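PDB 5B04: probable translation initiation factor eIF-2B subunit epsilon from Schizosaccharomyces pombe, which forms part of the eIF2B complex, which catalyses the exchange of GDP for GTP on the gamma subunit of initiation factor eIF2. Local coordinates for residues F366-C377 and I383-C394; A400-I408 and K416-E424. All blocks are in the same frame, centred on the assembly; numbering follows the deposited sequence.

Contact 1 of 2, residues F366-C377 and I383-C394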
loop_
_atom_site.group_PDB
_atom_site.type_symbol
_atom_site.label_atom_id
_atom_site.label_comp_id
_atom_site.label_asym_id
_atom_site.label_seq_id
_atom_site.Cartn_x
_atom_site.Cartn_y
_atom_site.Cartn_z
ATOM N N PHE I 366 -53.708 -1.265 -15.333
ATOM C CA PHE I 366 -53.932 -0.594 -14.057
ATOM C C PHE I 366 -55.006 -1.312 -13.251
ATOM O O PHE I 366 -56.146 -1.446 -13.697
ATOM C CB PHE I 366 -54.334 0.867 -14.267
ATOM C CG PHE I 366 -53.267 1.707 -14.906
ATOM C CD1 PHE I 366 -53.171 1.797 -16.283
ATOM C CD2 PHE I 366 -52.365 2.415 -14.129
ATOM C CE1 PHE I 366 -52.194 2.572 -16.874
ATOM C CE2 PHE I 366 -51.385 3.193 -14.714
ATOM C CZ PHE I 366 -51.300 3.273 -16.089
ATOM N N LEU I 367 -54.637 -1.773 -12.062
ATOM C CA LEU I 367 -55.577 -2.444 -11.173
ATOM C C LEU I 367 -55.739 -1.674 -9.872
ATOM O O LEU I 367 -54.771 -1.459 -9.142
ATOM C CB LEU I 367 -55.118 -3.872 -10.874
ATOM C CG LEU I 367 -55.641 -5.012 -11.748
ATOM C CD1 LEU I 367 -55.316 -4.793 -13.218
ATOM C CD2 LEU I 367 -55.057 -6.325 -11.258
ATOM N N TRP I 368 -56.965 -1.260 -9.583
ATOM C CA TRP I 368 -57.249 -0.575 -8.331
ATOM C C TRP I 368 -57.636 -1.624 -7.287
ATOM O O TRP I 368 -57.385 -2.811 -7.490
ATOM C CB TRP I 368 -58.338 0.481 -8.533
ATOM C CG TRP I 368 -57.939 1.549 -9.530
ATOM C CD1 TRP I 368 -56.726 1.681 -10.147
ATOM C CD2 TRP I 368 -58.753 2.625 -10.020
ATOM N NE1 TRP I 368 -56.735 2.766 -10.988
ATOM C CE2 TRP I 368 -57.966 3.364 -10.928
ATOM C CE3 TRP I 368 -60.067 3.036 -9.779
ATOM C CZ2 TRP I 368 -58.451 4.487 -11.595
ATOM C CZ3 TRP I 368 -60.547 4.152 -10.444
ATOM C CH2 TRP I 368 -59.740 4.864 -11.340
ATOM N N GLU I 369 -58.230 -1.205 -6.177
ATOM C CA GLU I 369 -58.443 -2.122 -5.055
ATOM C C GLU I 369 -59.475 -3.220 -5.325
ATOM O O GLU I 369 -60.419 -3.032 -6.090
ATOM C CB GLU I 369 -58.854 -1.343 -3.804
ATOM C CG GLU I 369 -57.741 -0.502 -3.205
ATOM C CD GLU I 369 -57.875 -0.351 -1.702
ATOM O OE1 GLU I 369 -58.668 -1.105 -1.098
ATOM O OE2 GLU I 369 -57.189 0.518 -1.125
ATOM N N ASP I 370 -59.263 -4.371 -4.692
ATOM C CA ASP I 370 -60.220 -5.481 -4.681
ATOM C C ASP I 370 -60.585 -6.036 -6.059
ATOM O O ASP I 370 -61.657 -6.614 -6.232
ATOM C CB ASP I 370 -61.497 -5.060 -3.950
ATOM C CG ASP I 370 -61.249 -4.737 -2.489
ATOM O OD1 ASP I 370 -60.903 -3.576 -2.187
ATOM O OD2 ASP I 370 -61.398 -5.645 -1.644
ATOM N N VAL I 371 -59.695 -5.873 -7.032
ATOM C CA VAL I 371 -59.912 -6.456 -8.352
ATOM C C VAL I 371 -59.551 -7.938 -8.344
ATOM O O VAL I 371 -58.452 -8.315 -7.941
ATOM C CB VAL I 371 -59.090 -5.740 -9.439
ATOM C CG1 VAL I 371 -59.307 -6.402 -10.791
ATOM C CG2 VAL I 371 -59.458 -4.269 -9.500
ATOM N N VAL I 372 -60.483 -8.776 -8.787
ATOM C CA VAL I 372 -60.247 -10.214 -8.854
ATOM C C VAL I 372 -60.195 -10.691 -10.301
ATOM O O VAL I 372 -61.122 -10.456 -11.077
ATOM C CB VAL I 372 -61.332 -11.002 -8.094
ATOM C CG1 VAL I 372 -61.248 -12.484 -8.425
ATOM C CG2 VAL I 372 -61.198 -10.774 -6.596
ATOM N N ILE I 373 -59.103 -11.358 -10.659
ATOM C CA ILE I 373 -58.911 -11.842 -12.021
ATOM C C ILE I 373 -58.648 -13.345 -12.042
ATOM O O ILE I 373 -57.697 -13.829 -11.430
ATOM C CB ILE I 373 -57.752 -11.106 -12.711
ATOM C CG1 ILE I 373 -58.107 -9.630 -12.888
ATOM C CG2 ILE I 373 -57.442 -11.742 -14.056
ATOM C CD1 ILE I 373 -56.913 -8.735 -13.076
ATOM N N GLY I 374 -59.502 -14.074 -12.754
ATOM C CA GLY I 374 -59.424 -15.523 -12.804
ATOM C C GLY I 374 -58.273 -16.049 -13.638
ATOM O O GLY I 374 -57.497 -15.281 -14.201
ATOM N N ASP I 375 -58.176 -17.374 -13.721
ATOM C CA ASP I 375 -57.071 -18.038 -14.404
ATOM C C ASP I 375 -57.079 -17.806 -15.915
ATOM O O ASP I 375 -58.126 -17.540 -16.507
ATOM C CB ASP I 375 -57.109 -19.542 -14.117
ATOM C CG ASP I 375 -57.297 -19.852 -12.643
ATOM O OD1 ASP I 375 -56.764 -19.100 -11.802
ATOM O OD2 ASP I 375 -57.980 -20.848 -12.326
ATOM N N ASN I 376 -55.896 -17.901 -16.520
ATOM C CA ASN I 376 -55.726 -17.841 -17.974
ATOM C C ASN I 376 -56.238 -16.559 -18.628
ATOM O O ASN I 376 -56.995 -16.614 -19.596
ATOM C CB ASN I 376 -56.409 -19.045 -18.630
ATOM C CG ASN I 376 -55.710 -20.354 -18.319
ATOM O OD1 ASN I 376 -55.855 -20.904 -17.227
ATOM N ND2 ASN I 376 -54.952 -20.863 -19.283
ATOM N N CYS I 377 -55.812 -15.408 -18.118
ATOM C CA CYS I 377 -56.268 -14.132 -18.660
ATOM C C CYS I 377 -55.137 -13.301 -19.262
ATOM O O CYS I 377 -54.032 -13.248 -18.721
ATOM C CB CYS I 377 -56.979 -13.319 -17.576
ATOM S SG CYS I 377 -58.596 -13.969 -17.097
ATOM N N ILE I 383 -57.680 -0.044 -17.493
ATOM C CA ILE I 383 -57.934 0.342 -16.113
ATOM C C ILE I 383 -59.106 -0.447 -15.543
ATOM O O ILE I 383 -60.202 -0.447 -16.102
ATOM C CB ILE I 383 -58.223 1.848 -15.986
ATOM C CG1 ILE I 383 -57.029 2.660 -16.493
ATOM C CG2 ILE I 383 -58.538 2.209 -14.543
ATOM C CD1 ILE I 383 -57.170 4.150 -16.279
ATOM N N LEU I 384 -58.856 -1.131 -14.433
ATOM C CA LEU I 384 -59.881 -1.916 -13.758
ATOM C C LEU I 384 -60.144 -1.330 -12.376
ATOM O O LEU I 384 -59.361 -1.538 -11.449
ATOM C CB LEU I 384 -59.461 -3.385 -13.644
ATOM C CG LEU I 384 -59.565 -4.317 -14.861
ATOM C CD1 LEU I 384 -58.727 -3.843 -16.044
ATOM C CD2 LEU I 384 -59.173 -5.734 -14.469
ATOM N N ALA I 385 -61.245 -0.598 -12.241
ATOM C CA ALA I 385 -61.560 0.085 -10.989
ATOM C C ALA I 385 -61.883 -0.897 -9.864
ATOM O O ALA I 385 -61.780 -2.110 -10.039
ATOM C CB ALA I 385 -62.710 1.053 -11.194
ATOM N N ASN I 386 -62.279 -0.363 -8.713
ATOM C CA ASN I 386 -62.467 -1.173 -7.512
ATOM C C ASN I 386 -63.494 -2.293 -7.661
ATOM O O ASN I 386 -64.518 -2.131 -8.325
ATOM C CB ASN I 386 -62.862 -0.284 -6.331
ATOM C CG ASN I 386 -61.880 0.845 -6.096
ATOM O OD1 ASN I 386 -60.794 0.868 -6.672
ATOM N ND2 ASN I 386 -62.253 1.784 -5.235
ATOM N N SER I 387 -63.192 -3.429 -7.036
ATOM C CA SER I 387 -64.091 -4.581 -6.973
ATOM C C SER I 387 -64.566 -5.063 -8.340
ATOM O O SER I 387 -65.678 -5.572 -8.476
ATOM C CB SER I 387 -65.299 -4.257 -6.091
ATOM O OG SER I 387 -64.921 -4.185 -4.727
ATOM N N VAL I 388 -63.720 -4.898 -9.351
ATOM C CA VAL I 388 -63.996 -5.454 -10.668
ATOM C C VAL I 388 -63.588 -6.920 -10.699
ATOM O O VAL I 388 -62.471 -7.267 -10.316
ATOM C CB VAL I 388 -63.258 -4.687 -11.781
ATOM C CG1 VAL I 388 -63.216 -5.507 -13.060
ATOM C CG2 VAL I 388 -63.921 -3.347 -12.028
ATOM N N LYS I 389 -64.497 -7.780 -11.141
ATOM C CA LYS I 389 -64.200 -9.202 -11.240
ATOM C C LYS I 389 -64.063 -9.614 -12.700
ATOM O O LYS I 389 -64.925 -9.310 -13.524
ATOM C CB LYS I 389 -65.285 -10.034 -10.556
ATOM C CG LYS I 389 -65.861 -9.406 -9.294
ATOM C CD LYS I 389 -64.804 -9.203 -8.219
ATOM C CE LYS I 389 -65.404 -8.536 -6.990
ATOM N NZ LYS I 389 -64.383 -8.252 -5.944
ATOM N N ILE I 390 -62.969 -10.297 -13.018
ATOM C CA ILE I 390 -62.764 -10.820 -14.361
ATOM C C ILE I 390 -62.785 -12.343 -14.325
ATOM O O ILE I 390 -62.067 -12.964 -13.541
ATOM C CB ILE I 390 -61.436 -10.336 -14.968
ATOM C CG1 ILE I 390 -61.291 -8.824 -14.799
ATOM C CG2 ILE I 390 -61.357 -10.713 -16.436
ATOM C CD1 ILE I 390 -62.352 -8.030 -15.521
ATOM N N GLY I 391 -63.618 -12.940 -15.170
ATOM C CA GLY I 391 -63.772 -14.382 -15.194
ATOM C C GLY I 391 -62.584 -15.098 -15.807
ATOM O O GLY I 391 -61.615 -14.466 -16.225
ATOM N N ASN I 392 -62.661 -16.423 -15.855
ATOM C CA ASN I 392 -61.603 -17.232 -16.446
ATOM C C ASN I 392 -61.529 -17.054 -17.958
ATOM O O ASN I 392 -62.546 -16.814 -18.610
ATOM C CB ASN I 392 -61.809 -18.710 -16.110
ATOM C CG ASN I 392 -61.780 -18.980 -14.619
ATOM O OD1 ASN I 392 -61.041 -18.339 -13.874
ATOM N ND2 ASN I 392 -62.588 -19.937 -14.176
ATOM N N ASN I 393 -60.319 -17.166 -18.501
ATOM C CA ASN I 393 -60.092 -17.133 -19.945
ATOM C C ASN I 393 -60.616 -15.859 -20.609
ATOM O O ASN I 393 -61.362 -15.918 -21.585
ATOM C CB ASN I 393 -60.724 -18.368 -20.598
ATOM C CG ASN I 393 -60.191 -18.632 -21.994
ATOM O OD1 ASN I 393 -60.846 -18.321 -22.990
ATOM N ND2 ASN I 393 -58.998 -19.209 -22.073
ATOM N N CYS I 394 -60.221 -14.705 -20.081
ATOM C CA CYS I 394 -60.678 -13.430 -20.622
ATOM C C CYS I 394 -59.547 -12.633 -21.263
ATOM O O CYS I 394 -58.382 -12.779 -20.897
ATOM C CB CYS I 394 -61.340 -12.592 -19.529
ATOM S SG CYS I 394 -62.904 -13.254 -18.922
#

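Contact 2 of 2, residues A400-I408 and K416-E424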
loop_
_atom_site.group_PDB
_atom_site.type_symbol
_atom_site.label_atom_id
_atom_site.label_comp_id
_atom_site.label_asym_id
_atom_site.label_seq_id
_atom_site.Cartn_x
_atom_site.Cartn_y
_atom_site.Cartn_z
ATOM N N ALA I 400 -59.109 -0.192 -22.853
ATOM C CA ALA I 400 -60.275 -0.649 -22.105
ATOM C C ALA I 400 -60.374 0.012 -20.737
ATOM O O ALA I 400 -59.395 0.088 -19.995
ATOM C CB ALA I 400 -60.243 -2.159 -21.954
ATOM N N ILE I 401 -61.567 0.495 -20.412
ATOM C CA ILE I 401 -61.821 1.089 -19.107
ATOM C C ILE I 401 -62.992 0.388 -18.434
ATOM O O ILE I 401 -64.148 0.577 -18.814
ATOM C CB ILE I 401 -62.113 2.592 -19.211
ATOM C CG1 ILE I 401 -60.947 3.313 -19.886
ATOM C CG2 ILE I 401 -62.375 3.179 -17.834
ATOM C CD1 ILE I 401 -61.194 4.782 -20.107
ATOM N N VAL I 402 -62.682 -0.428 -17.434
ATOM C CA VAL I 402 -63.697 -1.189 -16.722
ATOM C C VAL I 402 -64.027 -0.521 -15.391
ATOM O O VAL I 402 -63.297 -0.677 -14.412
ATOM C CB VAL I 402 -63.237 -2.636 -16.478
ATOM C CG1 VAL I 402 -64.342 -3.440 -15.828
ATOM C CG2 VAL I 402 -62.808 -3.279 -17.789
ATOM N N ALA I 403 -65.129 0.223 -15.365
ATOM C CA ALA I 403 -65.535 0.969 -14.176
ATOM C C ALA I 403 -65.797 0.046 -12.990
ATOM O O ALA I 403 -65.893 -1.170 -13.148
ATOM C CB ALA I 403 -66.769 1.806 -14.472
ATOM N N ALA I 404 -65.919 0.639 -11.807
ATOM C CA ALA I 404 -66.049 -0.120 -10.566
ATOM C C ALA I 404 -67.281 -1.016 -10.554
ATOM O O ALA I 404 -68.327 -0.659 -11.091
ATOM C CB ALA I 404 -66.081 0.827 -9.377
ATOM N N GLY I 405 -67.140 -2.188 -9.942
ATOM C CA GLY I 405 -68.256 -3.098 -9.758
ATOM C C GLY I 405 -68.505 -4.045 -10.916
ATOM O O GLY I 405 -69.094 -5.110 -10.730
ATOM N N VAL I 406 -68.061 -3.660 -12.109
ATOM C CA VAL I 406 -68.301 -4.447 -13.316
ATOM C C VAL I 406 -67.739 -5.862 -13.206
ATOM O O VAL I 406 -66.587 -6.057 -12.819
ATOM C CB VAL I 406 -67.693 -3.764 -14.559
ATOM C CG1 VAL I 406 -67.820 -4.660 -15.784
ATOM C CG2 VAL I 406 -68.358 -2.424 -14.806
ATOM N N VAL I 407 -68.567 -6.847 -13.541
ATOM C CA VAL I 407 -68.146 -8.242 -13.529
ATOM C C VAL I 407 -68.123 -8.822 -14.940
ATOM O O VAL I 407 -69.146 -8.876 -15.616
ATOM C CB VAL I 407 -69.067 -9.102 -12.644
ATOM C CG1 VAL I 407 -68.750 -10.578 -12.824
ATOM C CG2 VAL I 407 -68.934 -8.693 -11.187
ATOM N N ILE I 408 -66.945 -9.253 -15.377
ATOM C CA ILE I 408 -66.791 -9.866 -16.691
ATOM C C ILE I 408 -66.873 -11.384 -16.582
ATOM O O ILE I 408 -66.171 -11.995 -15.777
ATOM C CB ILE I 408 -65.455 -9.473 -17.347
ATOM C CG1 ILE I 408 -65.361 -7.952 -17.502
ATOM C CG2 ILE I 408 -65.302 -10.157 -18.697
ATOM C CD1 ILE I 408 -66.378 -7.366 -18.451
ATOM N N LYS I 416 -60.638 -3.223 -27.822
ATOM C CA LYS I 416 -59.919 -2.038 -27.430
ATOM C C LYS I 416 -60.840 -0.870 -27.225
ATOM O O LYS I 416 -61.729 -0.636 -27.997
ATOM C CB LYS I 416 -58.938 -1.660 -28.526
ATOM C CG LYS I 416 -57.857 -2.688 -28.778
ATOM C CD LYS I 416 -56.982 -2.303 -29.958
ATOM C CE LYS I 416 -55.593 -2.924 -29.873
ATOM N NZ LYS I 416 -55.533 -4.222 -29.145
ATOM N N ASN I 417 -60.609 -0.131 -26.163
ATOM C CA ASN I 417 -61.200 1.161 -25.956
ATOM C C ASN I 417 -62.613 1.109 -25.482
ATOM O O ASN I 417 -63.222 2.140 -25.281
ATOM C CB ASN I 417 -61.173 1.964 -27.226
ATOM C CG ASN I 417 -59.840 1.947 -27.882
ATOM O OD1 ASN I 417 -58.987 2.761 -27.588
ATOM N ND2 ASN I 417 -59.657 1.024 -28.792
ATOM N N LYS I 418 -63.146 -0.082 -25.299
ATOM C CA LYS I 418 -64.518 -0.189 -24.862
ATOM C C LYS I 418 -64.543 0.332 -23.463
ATOM O O LYS I 418 -63.660 0.053 -22.694
ATOM C CB LYS I 418 -64.991 -1.626 -24.895
ATOM C CG LYS I 418 -66.205 -1.845 -25.774
ATOM C CD LYS I 418 -66.073 -1.100 -27.084
ATOM C CE LYS I 418 -67.093 -1.591 -28.091
ATOM N NZ LYS I 418 -66.452 -2.157 -29.310
ATOM N N ARG I 419 -65.571 1.081 -23.121
ATOM C CA ARG I 419 -65.692 1.588 -21.783
ATOM C C ARG I 419 -66.851 0.875 -21.197
ATOM O O ARG I 419 -67.919 0.927 -21.744
ATOM C CB ARG I 419 -66.031 3.055 -21.831
ATOM C CG ARG I 419 -64.907 3.983 -21.453
ATOM C CD ARG I 419 -64.381 4.721 -22.660
ATOM N NE ARG I 419 -64.110 6.112 -22.349
ATOM C CZ ARG I 419 -63.226 6.851 -22.997
ATOM N NH1 ARG I 419 -62.526 6.329 -23.988
ATOM N NH2 ARG I 419 -63.045 8.109 -22.654
ATOM N N LEU I 420 -66.663 0.238 -20.062
ATOM C CA LEU I 420 -67.739 -0.477 -19.441
ATOM C C LEU I 420 -67.991 0.184 -18.141
ATOM O O LEU I 420 -67.101 0.740 -17.546
ATOM C CB LEU I 420 -67.361 -1.914 -19.180
ATOM C CG LEU I 420 -66.798 -2.700 -20.336
ATOM C CD1 LEU I 420 -66.947 -4.167 -20.044
ATOM C CD2 LEU I 420 -67.533 -2.342 -21.594
ATOM N N THR I 421 -69.238 0.148 -17.729
ATOM C CA THR I 421 -69.701 0.741 -16.474
ATOM C C THR I 421 -70.730 -0.126 -15.744
ATOM O O THR I 421 -71.025 -1.239 -16.147
ATOM C CB THR I 421 -70.312 2.142 -16.708
ATOM O OG1 THR I 421 -70.820 2.659 -15.472
ATOM C CG2 THR I 421 -71.439 2.075 -17.714
ATOM N N THR I 422 -71.245 0.376 -14.633
ATOM C CA THR I 422 -72.303 -0.322 -13.918
ATOM C C THR I 422 -73.450 0.646 -13.696
ATOM O O THR I 422 -74.320 0.418 -12.856
ATOM C CB THR I 422 -71.819 -0.879 -12.567
ATOM O OG1 THR I 422 -72.891 -1.574 -11.919
ATOM C CG2 THR I 422 -71.338 0.251 -11.671
ATOM N N PHE I 423 -73.449 1.727 -14.468
ATOM C CA PHE I 423 -74.340 2.848 -14.206
ATOM C C PHE I 423 -75.371 3.122 -15.296
ATOM O O PHE I 423 -75.689 2.257 -16.112
ATOM C CB PHE I 423 -73.517 4.112 -13.962
ATOM C CG PHE I 423 -73.446 4.512 -12.520
ATOM C CD1 PHE I 423 -72.889 3.663 -11.579
ATOM C CD2 PHE I 423 -73.939 5.736 -12.104
ATOM C CE1 PHE I 423 -72.826 4.027 -10.249
ATOM C CE2 PHE I 423 -73.878 6.108 -10.776
ATOM C CZ PHE I 423 -73.321 5.252 -9.846
ATOM N N GLU I 424 -75.870 4.353 -15.299
ATOM C CA GLU I 424 -77.082 4.713 -16.025
ATOM C C GLU I 424 -76.855 5.294 -17.415
ATOM O O GLU I 424 -77.800 5.785 -18.028
ATOM C CB GLU I 424 -77.877 5.739 -15.205
ATOM C CG GLU I 424 -79.224 5.281 -14.647
ATOM C CD GLU I 424 -80.086 4.514 -15.637
ATOM O OE1 GLU I 424 -80.071 4.834 -16.845
ATOM O OE2 GLU I 424 -80.801 3.591 -15.194
#

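Contact 1 of 2, residues F366-C377 and I383-C394
W368 reaches across from the upstream coil to three residues of the next, I383, A385 and N386. With CG anti to the carbonyl carbon (chi1 -61°), the indole is laid against the neighbouring backbone. Its CB starts 3.1 Å from N386 OD1, which lies at the ring edge, near its plane. Further out, CE3 packs on the CB of A385 at 3.6 Å, where a small residue leaves space for the indole, and CZ2 meets I383 CG2 at 3.7 Å. The one polar atom of the side chain, NE1, is hydrogen-bonded to Y280 OH in helix 277-288, so the large aromatic is buried without stranding its N-H.

The two segments are successive coils of a left-handed parallel beta-helix, the LbH domain, and strands 366-367 and 372-373 pair in register with 383-384 and 389-390. Backbone bonds such as L384 N to F366 O at 2.8 Å and I390 N to V372 O at 2.7 Å join them. Inside the coil, I373 lies alongside I390, CG1 to CG1 3.8 Å, while V371 crosses L384 at about a right angle, its CG1 against CD2. Outside, K389 bends at chi2 (-61°) so that its CD passes V372 CB and NZ bonds to the D370 carbonyl oxygen, 3.2 Å away. At the far turn N392 OD1 accepts a weak bond from the backbone N of D375, a residue whose OD1 is hydrogen-bonded to S358 N.

Contact 2 of 2, residues A400-I408 and K416-E424
L420 and I408 meet end to end through their CD1 methyls, 3.6 Å apart, with the two side chains crossing at about a right angle. This is the tight part of the contact: L420 is directed inward, with V406 CG1 at the border of touching its CD1, and purely aliphatic residues suit this buried interior. The backbones are joined by L420 N to I401 O (2.8 Å, 171° at the hydrogen) and by A403 N to L420 O.

Strand 419-420 thus pairs in parallel with strand 401-402, adding one more rung to the left-handed beta-helix. On the opposite sheet face the packing is looser. R419 runs beside I401, CG to CB 3.8 Å, then bends at chi2 and chi3 so that I401 CD1 lies over one guanidinium face, while R419 also touches L277. With an alanine in place of R419, I401 would probably lose this cover and its outer methyl would become more accessible to water. Toward the solvent, N417 is exposed and K418 leads its amine away to a salt bridge with E415. Past the strand, T421 OG1 accepts from F423 N at 3.0 Å, an ST turn.

How the contacts relate
Contact 1 closes before contact 2 opens, and the two follow one another along the axis of the same beta-helix, their centres about 11 Å apart. Strands 383-384 and 401-402 are neighbours in one sheet, strands 389-390 and 407-408 in another, so the coil 383-394 that ends contact 1 is itself the layer on which 400-408 rests. The join includes probable backbone hydrogen bonds in both sheets, V402 N to I383 O and I408 N to K389 O, with packing of V388 on A403. Helix 277-288 packs beside both, touching F366, I383, I401 and R419. Strand 419-420 is the outermost of its sheet within this chain, so contact 2 lies toward the C-terminal end of the stack.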